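Local structure of mortality factor 4-like protein 1 (Homo sapiens, 2F5K) at residues A[30-35]-A[82-87]; A[42-47]-A[66-71]. The protein binds methylated histone H3 through its chromo domain and probably takes part in gene regulation by this route. One frame throughout, in Å; residues are numbered along the deposited sequence.

Interactions 1 and 2 are both surface contacts, and they meet the same antiparallel sheet on opposite sides of the chain's centre, with their own centres about 17 Å apart. Interaction 1 sets the C-terminal helix against strand 28-32; interaction 2 bridges strands 37-48 and 67-70 across the strand between them. Interaction 1 has the deeper footing, with the buried L30 at its middle, whereas none of the touching residues of interaction 2 is buried. Leucine methyls, an amide and a phenyl ring supply the first, an indole and two CB atoms the second. Between them C31 SG packs on V69 CG2 at 4.0 Å, a contact made across the barrel between strands not adjacent in the sheet.

Interaction 1 (A[30-35]-A[82-87]); sequences LCFHGP and LQKQRE
The C-terminal helix of the chromo domain packs on the barrel here, L30 and F32 of strand 28-32 meeting L82, K84 and Q85. Strand 30-32 and helix 82-87 cross at 41°, their axes 10.3 Å apart at closest approach. L30 reaches between L82 and Q85 with its two methyls divided: CD1 lies 3.9 Å from the backbone N of L82 and 4.2 Å from CD2 of the same residue, while CD2 touches the amide of Q85, 4.1 Å from OE1. The CB of L82 starts off away from the strand, and only its branched end returns to the contact. Q85 holds its CG anti to the backbone N (chi1 179°) and continues extended, which carries the amide along to the strand, where it crosses the L30 side chain at about a right angle. A hydrogen bond from NE2 to the backbone O of L37 on the next strand holds the amide, whose flat group lies against the L30 methyl. Two residues further along both segments, F32 brings CZ to 4.4 Å from K84 CD, a looser contact with the aliphatic part of the lysine. L37 also touches L30, F32 and K84, and L88 adds to the covering of F32. A C-terminal helix packed on a small curved antiparallel sheet is characteristic of chromo domains; here the sheet is extended into the barrel of the MSL3-like type.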
loop_
_atom_site.group_PDB
_atom_site.type_symbol
_atom_site.label_atom_id
_atom_site.label_comp_id
_atom_site.label_asym_id
_atom_site.label_seq_id
_atom_site.Cartn_x
_atom_site.Cartn_y
_atom_site.Cartn_z
ATOM N N LEU A 30 0.931 0.764 -4.663
ATOM C CA LEU A 30 0.057 1.587 -3.862
ATOM C C LEU A 30 -0.208 0.722 -2.690
ATOM O O LEU A 30 -0.522 -0.453 -2.840
ATOM C CB LEU A 30 -1.229 1.924 -4.583
ATOM C CG LEU A 30 -1.059 2.829 -5.804
ATOM C CD1 LEU A 30 -2.404 2.920 -6.542
ATOM C CD2 LEU A 30 -0.633 4.187 -5.345
ATOM N N CYS A 31 -0.082 1.268 -1.507
ATOM C CA CYS A 31 -0.252 0.428 -0.363
ATOM C C CYS A 31 -1.216 1.073 0.572
ATOM O O CYS A 31 -1.153 2.273 0.777
ATOM C CB CYS A 31 1.099 0.215 0.342
ATOM S SG CYS A 31 1.040 -1.000 1.678
ATOM N N PHE A 32 -2.091 0.256 1.151
ATOM C CA PHE A 32 -3.036 0.702 2.141
ATOM C C PHE A 32 -2.347 0.868 3.498
ATOM O O PHE A 32 -1.531 0.040 3.899
ATOM C CB PHE A 32 -4.148 -0.346 2.315
ATOM C CG PHE A 32 -5.280 -0.198 1.360
ATOM C CD1 PHE A 32 -5.486 -1.112 0.369
ATOM C CD2 PHE A 32 -6.158 0.847 1.479
ATOM C CE1 PHE A 32 -6.568 -0.977 -0.515
ATOM C CE2 PHE A 32 -7.226 0.989 0.592
ATOM C CZ PHE A 32 -7.397 0.093 -0.407
ATOM N N HIS A 33 -2.703 1.928 4.206
ATOM C CA HIS A 33 -2.189 2.134 5.532
ATOM C C HIS A 33 -3.353 2.343 6.503
ATOM O O HIS A 33 -3.691 1.446 7.283
ATOM C CB HIS A 33 -1.179 3.283 5.576
ATOM C CG HIS A 33 -0.697 3.583 6.956
ATOM N ND1 HIS A 33 -0.949 4.783 7.591
ATOM C CD2 HIS A 33 0.013 2.830 7.833
ATOM C CE1 HIS A 33 -0.405 4.759 8.796
ATOM N NE2 HIS A 33 0.185 3.586 8.966
ATOM N N GLY A 34 -3.985 3.498 6.478
ATOM C CA GLY A 34 -5.199 3.583 7.287
ATOM C C GLY A 34 -6.356 3.274 6.334
ATOM O O GLY A 34 -6.398 2.205 5.721
ATOM N N PRO A 35 -7.261 4.232 6.197
ATOM C CA PRO A 35 -8.343 4.177 5.213
ATOM C C PRO A 35 -7.835 4.758 3.899
ATOM O O PRO A 35 -8.609 5.036 2.998
ATOM C CB PRO A 35 -9.355 5.155 5.798
ATOM C CG PRO A 35 -8.424 6.263 6.320
ATOM C CD PRO A 35 -7.317 5.469 7.006
ATOM N N LEU A 82 -5.217 4.106 -9.010
ATOM C CA LEU A 82 -5.018 5.551 -8.798
ATOM C C LEU A 82 -6.371 6.246 -8.651
ATOM O O LEU A 82 -6.518 7.130 -7.831
ATOM C CB LEU A 82 -4.189 6.183 -9.929
ATOM C CG LEU A 82 -2.732 5.792 -9.850
ATOM C CD1 LEU A 82 -2.005 5.989 -11.194
ATOM C CD2 LEU A 82 -2.034 6.556 -8.689
ATOM N N GLN A 83 -7.361 5.838 -9.448
ATOM C CA GLN A 83 -8.706 6.380 -9.330
ATOM C C GLN A 83 -9.290 6.026 -7.961
ATOM O O GLN A 83 -10.010 6.804 -7.366
ATOM C CB GLN A 83 -9.605 5.750 -10.396
ATOM C CG GLN A 83 -10.992 6.272 -10.388
ATOM C CD GLN A 83 -11.022 7.795 -10.486
ATOM O OE1 GLN A 83 -10.079 8.419 -11.039
ATOM N NE2 GLN A 83 -12.100 8.404 -9.956
ATOM N N LYS A 84 -9.005 4.819 -7.485
ATOM C CA LYS A 84 -9.486 4.382 -6.172
ATOM C C LYS A 84 -8.784 5.224 -5.099
ATOM O O LYS A 84 -9.399 5.636 -4.116
ATOM C CB LYS A 84 -9.200 2.894 -5.959
ATOM C CG LYS A 84 -9.344 2.388 -4.536
ATOM C CD LYS A 84 -9.082 0.827 -4.388
ATOM C CE LYS A 84 -10.091 0.004 -5.194
ATOM N NZ LYS A 84 -10.547 -1.226 -4.474
ATOM N N GLN A 85 -7.490 5.470 -5.308
ATOM C CA GLN A 85 -6.727 6.280 -4.360
ATOM C C GLN A 85 -7.383 7.625 -4.190
ATOM O O GLN A 85 -7.564 8.112 -3.075
ATOM C CB GLN A 85 -5.299 6.537 -4.847
ATOM C CG GLN A 85 -4.487 7.422 -3.860
ATOM C CD GLN A 85 -3.021 7.554 -4.264
ATOM O OE1 GLN A 85 -2.713 7.691 -5.455
ATOM N NE2 GLN A 85 -2.124 7.482 -3.296
ATOM N N ARG A 86 -7.735 8.212 -5.326
ATOM C CA ARG A 86 -8.329 9.542 -5.352
ATOM C C ARG A 86 -9.694 9.550 -4.714
ATOM O O ARG A 86 -10.078 10.536 -4.087
ATOM C CB ARG A 86 -8.460 10.071 -6.784
ATOM C CG ARG A 86 -7.141 10.355 -7.501
ATOM C CD ARG A 86 -7.360 11.127 -8.811
ATOM N NE ARG A 86 -6.319 10.861 -9.796
ATOM C CZ ARG A 86 -6.322 9.845 -10.646
ATOM N NH1 ARG A 86 -7.320 8.977 -10.668
ATOM N NH2 ARG A 86 -5.319 9.712 -11.503
ATOM N N GLU A 87 -10.456 8.483 -4.916
ATOM C CA GLU A 87 -11.776 8.426 -4.311
ATOM C C GLU A 87 -11.687 8.243 -2.802
ATOM O O GLU A 87 -12.483 8.772 -2.079
ATOM C CB GLU A 87 -12.663 7.355 -4.963
ATOM C CG GLU A 87 -13.281 7.801 -6.289
ATOM C CD GLU A 87 -13.868 6.648 -7.104
ATOM O OE1 GLU A 87 -14.136 5.560 -6.549
ATOM O OE2 GLU A 87 -14.071 6.846 -8.326
#

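Interaction 2 (A[42-47]-A[66-71]); sequences CVKVAI and DEWVPE
Segments 42-47 and 66-71 belong to strands that both run antiparallel to strand 51-58, which lies between them, and K44 and W68 are the nearest pair with CA atoms 8.7 Å apart. The backbones therefore do not pair directly: K44 and A46 bond to F55 and K53, and E67 to I56. A classic beta bulge, with V43 and K44 both opposite F55, interrupts the regular course of the first strand. What spans the gap is the indole of W68. Its CG sits beside the backbone N, anti to the carbonyl carbon (chi1 -71°), and from there the six-membered ring extends over the middle strand to the far one. CZ3 comes to 3.9 Å from A46 CB, and the adjoining CH2 to 4.1 Å from K44 CB and 4.2 Å from A46 CB. The far corner of the benzo ring thus rests near two residues whose CB atoms point to the same side of their strand. K44 runs on extended, and F55 of the middle strand meets both side chains: its ring touches that of W68 with the planes at about 45° and makes a cation-pi contact with K44. W68 of the outermost strand 67-70 thereby links three strands on an exposed side of the barrel. Carbon-to-carbon touches supply the direct contact between the two segments, so it is chiefly hydrophobic and van der Waals, and the lysine's charge is engaged by F55.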
loop_
_atom_site.group_PDB
_atom_site.type_symbol
_atom_site.label_atom_id
_atom_site.label_comp_id
_atom_site.label_asym_id
_atom_site.label_seq_id
_atom_site.Cartn_x
_atom_site.Cartn_y
_atom_site.Cartn_z
ATOM N N CYS A 42 8.134 -1.735 -2.890
ATOM C CA CYS A 42 8.216 -3.054 -2.314
ATOM C C CYS A 42 9.692 -3.403 -2.067
ATOM O O CYS A 42 10.381 -3.927 -2.947
ATOM C CB CYS A 42 7.577 -4.055 -3.266
ATOM S SG CYS A 42 7.815 -5.774 -2.773
ATOM N N VAL A 43 10.181 -3.087 -0.876
ATOM C CA VAL A 43 11.585 -3.339 -0.549
ATOM C C VAL A 43 11.877 -4.824 -0.373
ATOM O O VAL A 43 12.866 -5.325 -0.889
ATOM C CB VAL A 43 12.034 -2.569 0.710
ATOM C CG1 VAL A 43 13.503 -2.840 1.002
ATOM C CG2 VAL A 43 11.807 -1.089 0.538
ATOM N N LYS A 44 11.007 -5.531 0.342
ATOM C CA LYS A 44 11.208 -6.962 0.592
ATOM C C LYS A 44 9.956 -7.819 0.374
ATOM O O LYS A 44 8.825 -7.362 0.549
ATOM C CB LYS A 44 11.736 -7.196 2.016
ATOM C CG LYS A 44 13.130 -6.637 2.304
ATOM C CD LYS A 44 13.658 -7.079 3.678
ATOM C CE LYS A 44 14.796 -6.172 4.179
ATOM N NZ LYS A 44 15.125 -6.420 5.609
ATOM N N VAL A 45 10.194 -9.073 0.006
ATOM C CA VAL A 45 9.149 -10.053 -0.246
ATOM C C VAL A 45 9.497 -11.306 0.531
ATOM O O VAL A 45 10.486 -11.968 0.222
ATOM C CB VAL A 45 9.091 -10.463 -1.738
ATOM C CG1 VAL A 45 7.985 -11.469 -1.977
ATOM C CG2 VAL A 45 8.929 -9.253 -2.648
ATOM N N ALA A 46 8.703 -11.642 1.537
ATOM C CA ALA A 46 8.960 -12.858 2.305
ATOM C C ALA A 46 7.739 -13.755 2.334
ATOM O O ALA A 46 6.612 -13.292 2.489
ATOM C CB ALA A 46 9.394 -12.524 3.709
ATOM N N ILE A 47 7.976 -15.049 2.168
ATOM C CA ILE A 47 6.903 -16.028 2.196
ATOM C C ILE A 47 6.908 -16.738 3.544
ATOM O O ILE A 47 7.964 -17.153 4.036
ATOM C CB ILE A 47 7.068 -17.040 1.047
ATOM C CG1 ILE A 47 7.048 -16.319 -0.298
ATOM C CG2 ILE A 47 5.963 -18.087 1.087
ATOM C CD1 ILE A 47 7.235 -17.251 -1.482
ATOM N N ASP A 66 8.398 2.333 7.770
ATOM C CA ASP A 66 8.523 1.169 6.907
ATOM C C ASP A 66 7.949 -0.029 7.669
ATOM O O ASP A 66 8.232 -0.218 8.850
ATOM C CB ASP A 66 9.975 0.922 6.510
ATOM C CG ASP A 66 10.482 1.899 5.450
ATOM O OD1 ASP A 66 9.984 3.043 5.329
ATOM O OD2 ASP A 66 11.401 1.582 4.677
ATOM N N GLU A 67 7.118 -0.822 7.006
ATOM C CA GLU A 67 6.469 -1.927 7.697
ATOM C C GLU A 67 6.163 -3.162 6.866
ATOM O O GLU A 67 6.201 -3.143 5.634
ATOM C CB GLU A 67 5.172 -1.452 8.353
ATOM C CG GLU A 67 4.210 -0.720 7.432
ATOM C CD GLU A 67 2.801 -0.740 7.984
ATOM O OE1 GLU A 67 2.009 0.195 7.760
ATOM O OE2 GLU A 67 2.481 -1.718 8.673
ATOM N N TRP A 68 5.863 -4.247 7.572
ATOM C CA TRP A 68 5.462 -5.475 6.923
ATOM C C TRP A 68 3.977 -5.401 6.682
ATOM O O TRP A 68 3.231 -4.864 7.509
ATOM C CB TRP A 68 5.825 -6.668 7.773
ATOM C CG TRP A 68 7.276 -6.846 7.781
ATOM C CD1 TRP A 68 8.162 -6.315 8.680
ATOM C CD2 TRP A 68 8.049 -7.558 6.824
ATOM N NE1 TRP A 68 9.440 -6.684 8.348
ATOM C CE2 TRP A 68 9.400 -7.450 7.213
ATOM C CE3 TRP A 68 7.741 -8.304 5.685
ATOM C CZ2 TRP A 68 10.430 -8.041 6.499
ATOM C CZ3 TRP A 68 8.749 -8.881 4.987
ATOM C CH2 TRP A 68 10.086 -8.758 5.398
ATOM N N VAL A 69 3.548 -5.907 5.534
ATOM C CA VAL A 69 2.157 -5.769 5.129
ATOM C C VAL A 69 1.765 -7.059 4.454
ATOM O O VAL A 69 2.587 -7.671 3.795
ATOM C CB VAL A 69 2.033 -4.553 4.165
ATOM C CG1 VAL A 69 1.362 -4.920 2.855
ATOM C CG2 VAL A 69 1.355 -3.405 4.833
ATOM N N PRO A 70 0.556 -7.552 4.689
ATOM C CA PRO A 70 0.098 -8.735 3.954
ATOM C C PRO A 70 -0.213 -8.318 2.520
ATOM O O PRO A 70 -0.402 -7.135 2.275
ATOM C CB PRO A 70 -1.163 -9.150 4.706
ATOM C CG PRO A 70 -1.645 -7.907 5.278
ATOM C CD PRO A 70 -0.415 -7.126 5.708
ATOM N N GLU A 71 -0.227 -9.269 1.594
ATOM C CA GLU A 71 -0.509 -8.963 0.199
ATOM C C GLU A 71 -1.791 -8.160 -0.030
ATOM O O GLU A 71 -1.818 -7.228 -0.833
ATOM C CB GLU A 71 -0.616 -10.230 -0.612
ATOM C CG GLU A 71 -0.495 -9.955 -2.086
ATOM C CD GLU A 71 -0.017 -11.165 -2.838
ATOM O OE1 GLU A 71 1.085 -11.107 -3.417
ATOM O OE2 GLU A 71 -0.752 -12.162 -2.836
#